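Local coordinates for xylose isomerase-like TIM barrel domain-containing protein (Thermus thermophilus, PDB 3AYV) that is of unknown cellular function but binds a cluster of zinc ions in a TIM barrel, and may help protect against oxidative stress, at residues L133-S138 with E144-V149; A93-G98 with G155-C160. One frame throughout, in Å; residues are numbered along the deposited sequence.

Contact 1: residues L133-S138 with E144-V149; sequences LLLENS and EALRPV. With ZN (zinc ion), chain E; ZN (zinc ion), chain F.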
ATOM      1  N   LEU A 133      -2.692   6.073  -8.534  1.00 12.76           N
ATOM      2  CA  LEU A 133      -3.178   6.026  -7.135  1.00 11.80           C
ATOM      3  C   LEU A 133      -3.745   4.659  -6.847  1.00 11.82           C
ATOM      4  O   LEU A 133      -4.524   4.126  -7.636  1.00 12.24           O
ATOM      5  CB  LEU A 133      -4.274   7.073  -6.916  1.00 12.11           C
ATOM      6  CG  LEU A 133      -4.671   7.479  -5.506  1.00 12.89           C
ATOM      7  CD1 LEU A 133      -3.472   8.096  -4.739  1.00 12.43           C
ATOM      8  CD2 LEU A 133      -5.846   8.461  -5.506  1.00 12.67           C
ATOM      9  N   LEU A 134      -3.368   4.083  -5.704  1.00 11.28           N
ATOM     10  CA  LEU A 134      -3.798   2.720  -5.388  1.00 11.15           C
ATOM     11  C   LEU A 134      -4.389   2.690  -4.000  1.00 10.59           C
ATOM     12  O   LEU A 134      -3.758   3.124  -3.052  1.00 11.30           O
ATOM     13  CB  LEU A 134      -2.627   1.725  -5.426  1.00 11.82           C
ATOM     14  CG  LEU A 134      -1.810   1.714  -6.719  1.00 11.57           C
ATOM     15  CD1 LEU A 134      -0.513   0.956  -6.491  1.00 15.78           C
ATOM     16  CD2 LEU A 134      -2.657   1.070  -7.826  1.00 11.31           C
ATOM     17  N   LEU A 135      -5.590   2.140  -3.895  1.00 10.57           N
ATOM     18  CA  LEU A 135      -6.229   1.929  -2.591  1.00 10.58           C
ATOM     19  C   LEU A 135      -5.916   0.537  -2.067  1.00 10.77           C
ATOM     20  O   LEU A 135      -6.127  -0.461  -2.764  1.00 10.88           O
ATOM     21  CB  LEU A 135      -7.759   2.119  -2.762  1.00 12.27           C
ATOM     22  CG  LEU A 135      -8.709   1.833  -1.587  1.00 13.69           C
ATOM     23  CD1 LEU A 135      -8.277   2.643  -0.366  1.00 15.38           C
ATOM     24  CD2 LEU A 135     -10.105   2.187  -2.033  1.00 13.79           C
ATOM     25  N   GLU A 136      -5.429   0.468  -0.820  1.00 10.68           N
ATOM     26  CA  GLU A 136      -5.027  -0.804  -0.187  1.00 11.82           C
ATOM     27  C   GLU A 136      -6.108  -1.232   0.812  1.00 11.58           C
ATOM     28  O   GLU A 136      -6.686  -0.365   1.486  1.00 11.97           O
ATOM     29  CB  GLU A 136      -3.698  -0.575   0.540  1.00 12.28           C
ATOM     30  CG  GLU A 136      -3.171  -1.751   1.281  1.00 14.76           C
ATOM     31  CD  GLU A 136      -2.067  -1.386   2.258  1.00 19.01           C
ATOM     32  OE1 GLU A 136      -1.500  -0.286   2.205  1.00 18.40           O
ATOM     33  OE2 GLU A 136      -1.749  -2.224   3.097  1.00 24.83           O
ATOM     34  N   ASN A 137      -6.421  -2.536   0.887  1.00 11.17           N
ATOM     35  CA  ASN A 137      -7.361  -2.986   1.926  1.00 10.17           C
ATOM     36  C   ASN A 137      -6.661  -2.908   3.289  1.00 10.46           C
ATOM     37  O   ASN A 137      -5.467  -3.222   3.404  1.00  9.71           O
ATOM     38  CB  ASN A 137      -7.863  -4.422   1.677  1.00  9.83           C
ATOM     39  CG  ASN A 137      -6.725  -5.451   1.597  1.00 11.18           C
ATOM     40  OD1 ASN A 137      -5.878  -5.377   0.709  1.00 10.73           O
ATOM     41  ND2 ASN A 137      -6.702  -6.410   2.547  1.00 10.11           N
ATOM     42  N   SER A 138      -7.432  -2.524   4.303  1.00 10.24           N
ATOM     43  CA  SER A 138      -6.959  -2.439   5.672  1.00 10.69           C
ATOM     44  C   SER A 138      -7.952  -3.163   6.587  1.00 10.42           C
ATOM     45  O   SER A 138      -7.829  -4.377   6.773  1.00 11.45           O
ATOM     46  CB  SER A 138      -6.703  -0.973   6.071  1.00 11.08           C
ATOM     47  OG  SER A 138      -7.863  -0.162   5.891  1.00 12.65           O
ATOM     48  N   GLU A 144     -16.315  -6.330  -1.139  1.00 14.77           N
ATOM     49  CA  GLU A 144     -17.501  -5.636  -1.682  1.00 15.40           C
ATOM     50  C   GLU A 144     -17.574  -4.155  -1.291  1.00 15.83           C
ATOM     51  O   GLU A 144     -18.215  -3.384  -1.998  1.00 16.63           O
ATOM     52  CB  GLU A 144     -18.795  -6.338  -1.269  1.00 16.48           C
ATOM     53  CG  GLU A 144     -19.092  -6.088   0.202  1.00 17.31           C
ATOM     54  CD  GLU A 144     -20.272  -6.846   0.748  1.00 23.93           C
ATOM     55  OE1 GLU A 144     -20.951  -7.558  -0.033  1.00 23.12           O
ATOM     56  OE2 GLU A 144     -20.518  -6.722   1.981  1.00 23.99           O
ATOM     57  N   ALA A 145     -16.947  -3.751  -0.174  1.00 14.19           N
ATOM     58  CA  ALA A 145     -16.983  -2.346   0.202  1.00 14.42           C
ATOM     59  C   ALA A 145     -15.967  -1.509  -0.582  1.00 14.07           C
ATOM     60  O   ALA A 145     -16.068  -0.283  -0.616  1.00 14.35           O
ATOM     61  CB  ALA A 145     -16.761  -2.180   1.686  1.00 14.20           C
ATOM     62  N   LEU A 146     -14.994  -2.179  -1.200  1.00 11.91           N
ATOM     63  CA  LEU A 146     -14.000  -1.478  -2.024  1.00 12.46           C
ATOM     64  C   LEU A 146     -14.418  -1.455  -3.494  1.00 11.30           C
ATOM     65  O   LEU A 146     -14.093  -0.521  -4.229  1.00 11.26           O
ATOM     66  CB  LEU A 146     -12.614  -2.141  -1.897  1.00 11.39           C
ATOM     67  CG  LEU A 146     -12.040  -1.999  -0.474  1.00 13.58           C
ATOM     68  CD1 LEU A 146     -10.656  -2.619  -0.455  1.00 15.53           C
ATOM     69  CD2 LEU A 146     -12.044  -0.511   0.061  1.00 12.98           C
ATOM     70  N   ARG A 147     -15.107  -2.499  -3.925  1.00 11.74           N
ATOM     71  CA  ARG A 147     -15.500  -2.600  -5.334  1.00 13.40           C
ATOM     72  C   ARG A 147     -16.212  -1.328  -5.889  1.00 12.49           C
ATOM     73  O   ARG A 147     -15.854  -0.862  -6.971  1.00 12.99           O
ATOM     74  CB  ARG A 147     -16.344  -3.871  -5.555  1.00 13.58           C
ATOM     75  CG  ARG A 147     -16.535  -4.219  -7.032  1.00 18.58           C
ATOM     76  CD  ARG A 147     -17.262  -5.541  -7.193  1.00 20.87           C
ATOM     77  NE  ARG A 147     -16.356  -6.685  -7.060  1.00 23.65           N
ATOM     78  CZ  ARG A 147     -15.594  -7.152  -8.049  1.00 26.77           C
ATOM     79  NH1 ARG A 147     -15.607  -6.566  -9.244  1.00 27.60           N
ATOM     80  NH2 ARG A 147     -14.808  -8.206  -7.840  1.00 28.14           N
ATOM     81  N   PRO A 148     -17.206  -0.769  -5.163  1.00 11.95           N
ATOM     82  CA  PRO A 148     -17.858   0.446  -5.705  1.00 11.98           C
ATOM     83  C   PRO A 148     -16.944   1.686  -5.766  1.00 12.38           C
ATOM     84  O   PRO A 148     -17.146   2.583  -6.620  1.00 12.78           O
ATOM     85  CB  PRO A 148     -18.996   0.701  -4.706  1.00 11.06           C
ATOM     86  CG  PRO A 148     -19.218  -0.669  -3.991  1.00 12.19           C
ATOM     87  CD  PRO A 148     -17.801  -1.159  -3.860  1.00 11.10           C
ATOM     88  N   VAL A 149     -15.969   1.769  -4.868  1.00 11.55           N
ATOM     89  CA  VAL A 149     -15.016   2.892  -4.918  1.00 12.39           C
ATOM     90  C   VAL A 149     -14.234   2.804  -6.222  1.00 12.69           C
ATOM     91  O   VAL A 149     -14.064   3.804  -6.947  1.00 13.03           O
ATOM     92  CB  VAL A 149     -14.022   2.898  -3.727  1.00 12.36           C
ATOM     93  CG1 VAL A 149     -13.166   4.175  -3.737  1.00 13.91           C
ATOM     94  CG2 VAL A 149     -14.772   2.768  -2.378  1.00 12.34           C
TER
HETATM   95 ZN    ZN E 255      -0.601   0.040   3.890  1.00 67.65          ZN
HETATM   96 ZN    ZN F 256       0.059  -3.296   3.345  1.00 71.78          ZN
HETATM   97  O   HOH W   1       1.158  -1.110   3.978  1.00 27.13           O
HETATM   98  O   HOH W   2       0.053  -0.086   6.258  1.00 30.78           O
HETATM   99  O   HOH W   3       0.980  -3.345   5.583  1.00 20.80           O
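The flat amide of N137 is turned away from L146, which meets the stem of this side chain instead. L146 CD1 lies 3.9 Å from N137 CB. With chi1 at 58°, N137 CG sits between the backbone N and the carbonyl carbon, and the amide swings off toward strand 158-162, where OD1 accepts a hydrogen bond from D162 N. The other flat group, the carboxylate of E136, points away from segment 144-149, and its two oxygens bridge two zinc ions. OE1 binds the zinc of chain E at 1.9 Å. OE2 binds the zinc of chain F at 2.1 Å and has a longer approach, 2.7 Å, to the zinc of chain E. The two ions lie on opposite sides of the carboxylate plane, that of chain F further from it. Water 1 also joins both ions. H55 and H96 complete the protein ligands of the chain E zinc; D162, H187 and E223 complete those of the chain F zinc.

One residue before E136, L135 points outward from strand 132-136. Its CG is anti to the backbone N (chi1 174°), and the branch CD2 reaches both partners. It lies 3.9 Å from L146 CD2 and 4.0 Å from V149 CG1. The L135 and V149 side chains are set about at right angles. F95 of strand 92-96 also packs on L135.

This is the strand-to-helix packing of a beta-alpha-beta unit in the TIM barrel. L146 and V149 lie where the chain enters helix 147-153. The touching groups are all hydrocarbon and buried, so dispersion and exclusion of water hold them. Successive residues thus divide the work: L135 faces the helix layer, while E136 carries its charge inward to the metals, which probably offset it.

Contact 2: residues A93-G98 with G155-C160; sequences AVFHSG and GELGFC. With ZN (zinc ion), chain E.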
ATOM      1  N   ALA A  93       1.284   5.509  -5.814  1.00 12.76           N
ATOM      2  CA  ALA A  93       1.158   5.981  -4.427  1.00 12.42           C
ATOM      3  C   ALA A  93       0.030   5.191  -3.811  1.00 12.11           C
ATOM      4  O   ALA A  93      -1.077   5.107  -4.390  1.00 12.85           O
ATOM      5  CB  ALA A  93       0.850   7.501  -4.357  1.00 11.62           C
ATOM      6  N   VAL A  94       0.292   4.625  -2.639  1.00 12.00           N
ATOM      7  CA  VAL A  94      -0.670   3.712  -2.004  1.00 11.25           C
ATOM      8  C   VAL A  94      -1.264   4.414  -0.793  1.00 10.68           C
ATOM      9  O   VAL A  94      -0.550   5.126  -0.071  1.00 11.54           O
ATOM     10  CB  VAL A  94       0.041   2.423  -1.520  1.00 11.88           C
ATOM     11  CG1 VAL A  94      -0.957   1.485  -0.829  1.00 13.96           C
ATOM     12  CG2 VAL A  94       0.710   1.689  -2.710  1.00 12.30           C
ATOM     13  N   PHE A  95      -2.565   4.193  -0.548  1.00  9.96           N
ATOM     14  CA  PHE A  95      -3.224   4.830   0.594  1.00 10.75           C
ATOM     15  C   PHE A  95      -4.306   3.879   1.125  1.00 10.20           C
ATOM     16  O   PHE A  95      -4.708   2.910   0.444  1.00 10.30           O
ATOM     17  CB  PHE A  95      -3.801   6.217   0.209  1.00 11.20           C
ATOM     18  CG  PHE A  95      -5.060   6.130  -0.614  1.00 12.64           C
ATOM     19  CD1 PHE A  95      -4.986   5.898  -1.987  1.00 14.46           C
ATOM     20  CD2 PHE A  95      -6.319   6.265  -0.017  1.00 14.36           C
ATOM     21  CE1 PHE A  95      -6.138   5.774  -2.754  1.00 13.91           C
ATOM     22  CE2 PHE A  95      -7.496   6.151  -0.781  1.00 13.70           C
ATOM     23  CZ  PHE A  95      -7.400   5.908  -2.156  1.00 15.39           C
ATOM     24  N   HIS A  96      -4.733   4.118   2.366  1.00 10.49           N
ATOM     25  CA  HIS A  96      -5.793   3.314   2.988  1.00 10.86           C
ATOM     26  C   HIS A  96      -7.134   4.026   2.885  1.00 10.34           C
ATOM     27  O   HIS A  96      -7.163   5.246   2.723  1.00 10.88           O
ATOM     28  CB  HIS A  96      -5.512   3.175   4.498  1.00 10.65           C
ATOM     29  CG  HIS A  96      -4.314   2.342   4.818  1.00 13.99           C
ATOM     30  ND1 HIS A  96      -3.966   2.036   6.118  1.00 16.52           N
ATOM     31  CD2 HIS A  96      -3.402   1.731   4.031  1.00 17.66           C
ATOM     32  CE1 HIS A  96      -2.872   1.293   6.117  1.00 17.17           C
ATOM     33  NE2 HIS A  96      -2.504   1.105   4.866  1.00 18.45           N
ATOM     34  N   SER A  97      -8.241   3.289   3.044  1.00  9.95           N
ATOM     35  CA  SER A  97      -9.578   3.937   2.956  1.00 10.56           C
ATOM     36  C   SER A  97      -9.933   4.851   4.139  1.00 11.34           C
ATOM     37  O   SER A  97     -10.838   5.698   4.023  1.00 11.74           O
ATOM     38  CB  SER A  97     -10.687   2.888   2.767  1.00 10.22           C
ATOM     39  OG  SER A  97     -10.989   2.252   4.011  1.00  8.96           O
ATOM     40  N   GLY A  98      -9.264   4.659   5.270  1.00  9.76           N
ATOM     41  CA  GLY A  98      -9.584   5.443   6.461  1.00 10.18           C
ATOM     42  C   GLY A  98     -10.624   4.757   7.354  1.00 10.26           C
ATOM     43  O   GLY A  98     -10.908   5.234   8.463  1.00 10.24           O
ATOM     44  N   GLY A 155     -11.518   2.946 -13.487  1.00 23.71           N
ATOM     45  CA  GLY A 155     -10.161   2.670 -13.951  1.00 23.62           C
ATOM     46  C   GLY A 155      -9.089   3.681 -13.571  1.00 22.46           C
ATOM     47  O   GLY A 155      -7.902   3.441 -13.830  1.00 23.53           O
ATOM     48  N   GLU A 156      -9.483   4.809 -12.979  1.00 20.25           N
ATOM     49  CA  GLU A 156      -8.533   5.841 -12.535  1.00 18.99           C
ATOM     50  C   GLU A 156      -7.972   5.578 -11.124  1.00 17.05           C
ATOM     51  O   GLU A 156      -7.107   6.321 -10.638  1.00 15.71           O
ATOM     52  CB  GLU A 156      -9.181   7.233 -12.580  1.00 19.60           C
ATOM     53  CG  GLU A 156      -9.657   7.587 -14.017  1.00 23.17           C
ATOM     54  CD  GLU A 156      -8.485   7.571 -14.968  1.00 27.68           C
ATOM     55  OE1 GLU A 156      -7.558   8.388 -14.764  1.00 31.18           O
ATOM     56  OE2 GLU A 156      -8.466   6.719 -15.886  1.00 32.27           O
ATOM     57  N   LEU A 157      -8.527   4.566 -10.468  1.00 15.07           N
ATOM     58  CA  LEU A 157      -8.045   4.148  -9.142  1.00 14.80           C
ATOM     59  C   LEU A 157      -7.732   2.662  -9.167  1.00 14.72           C
ATOM     60  O   LEU A 157      -8.570   1.847  -9.571  1.00 15.53           O
ATOM     61  CB  LEU A 157      -9.124   4.434  -8.104  1.00 14.00           C
ATOM     62  CG  LEU A 157      -8.811   4.102  -6.658  1.00 13.29           C
ATOM     63  CD1 LEU A 157      -7.629   4.972  -6.193  1.00 12.06           C
ATOM     64  CD2 LEU A 157     -10.089   4.340  -5.832  1.00 13.69           C
ATOM     65  N   GLY A 158      -6.531   2.295  -8.736  1.00 14.42           N
ATOM     66  CA  GLY A 158      -6.176   0.884  -8.708  1.00 13.45           C
ATOM     67  C   GLY A 158      -6.319   0.324  -7.294  1.00 13.00           C
ATOM     68  O   GLY A 158      -6.628   1.070  -6.358  1.00 12.67           O
ATOM     69  N   PHE A 159      -6.054  -0.978  -7.165  1.00 13.01           N
ATOM     70  CA  PHE A 159      -6.170  -1.715  -5.912  1.00 13.30           C
ATOM     71  C   PHE A 159      -4.829  -2.370  -5.539  1.00 13.34           C
ATOM     72  O   PHE A 159      -4.149  -2.958  -6.393  1.00 13.79           O
ATOM     73  CB  PHE A 159      -7.274  -2.772  -6.040  1.00 13.20           C
ATOM     74  CG  PHE A 159      -7.403  -3.670  -4.823  1.00 13.75           C
ATOM     75  CD1 PHE A 159      -7.616  -3.119  -3.556  1.00 12.45           C
ATOM     76  CD2 PHE A 159      -7.292  -5.062  -4.946  1.00 11.67           C
ATOM     77  CE1 PHE A 159      -7.707  -3.938  -2.409  1.00 14.80           C
ATOM     78  CE2 PHE A 159      -7.414  -5.892  -3.818  1.00 12.83           C
ATOM     79  CZ  PHE A 159      -7.616  -5.323  -2.546  1.00 12.59           C
ATOM     80  N   CYS A 160      -4.438  -2.218  -4.273  1.00 12.93           N
ATOM     81  CA  CYS A 160      -3.276  -2.890  -3.709  1.00 12.39           C
ATOM     82  C   CYS A 160      -3.790  -3.911  -2.688  1.00 13.03           C
ATOM     83  O   CYS A 160      -4.464  -3.534  -1.722  1.00 12.71           O
ATOM     84  CB  CYS A 160      -2.362  -1.860  -3.022  1.00 12.71           C
ATOM     85  SG  CYS A 160      -0.993  -2.667  -2.100  1.00 13.56           S
TER
HETATM   86 ZN    ZN E 255      -0.601   0.040   3.890  1.00 67.65          ZN
HETATM   87  O   HOH W   1       1.158  -1.110   3.978  1.00 27.13           O
HETATM   88  O   HOH W   2       0.053  -0.086   6.258  1.00 30.78           O
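Strands 92-96 and 158-162 are the fourth and sixth strands of the TIM barrel, and strand 132-136 runs between them. They meet past this middle strand through side chains, once on the inside of the barrel and once on the outside. The nearest CA atoms, those of V94 and C160, are 7.3 Å apart.

Inside, V94 turns one methyl toward C160. V94 CG1 lies 4.2 Å from C160 CB, a loose apolar touch. H185 and H187 pack against both residues, and V94 also touches E136, so this contact packs directly against the metal ligands H187 and E136. Two residues on from V94, H96 NE2 binds the zinc of chain E at 2.4 Å, together with H55 and E136. Water 2, a further ligand of that ion, lies at the edge of the H96 ring.

Outside, F95 and L157 meet in the layer between barrel and helices. Both touch L133 of the middle strand, and L157 also packs on V149 and L150 of helix 147-153. The F95 and L157 side chains cross at about a right angle. Because chi1 of L157 is -179°, its CG lies beside the carbonyl carbon, and from there the branch CD1 meets F95. The leucine comes to the edge of the ring, in its plane, and not over a face: L157 CD1 is 3.8 Å from F95 CE1 and 4.2 Å from F95 CZ.

How the contacts relate
The centres of the two contacts are 6 Å apart, and both belong to the same closed eight-stranded parallel barrel. Along the chain, contact 1 is nested between the two segments of contact 2. Strand 132-136 of contact 1 lies between the two strands of contact 2. Probable hydrogen bonds tie it to strand 92-96, with L134 N 2.8 Å from A93 O and E136 N 2.8 Å from F95 O. Helix 147-153 leads on to strand 158-162, which closes the beta-alpha-beta unit. The contacts share the zinc of chain E and waters 1 and 2. The barrel thereby sets E136 and H96 side by side at one metal site.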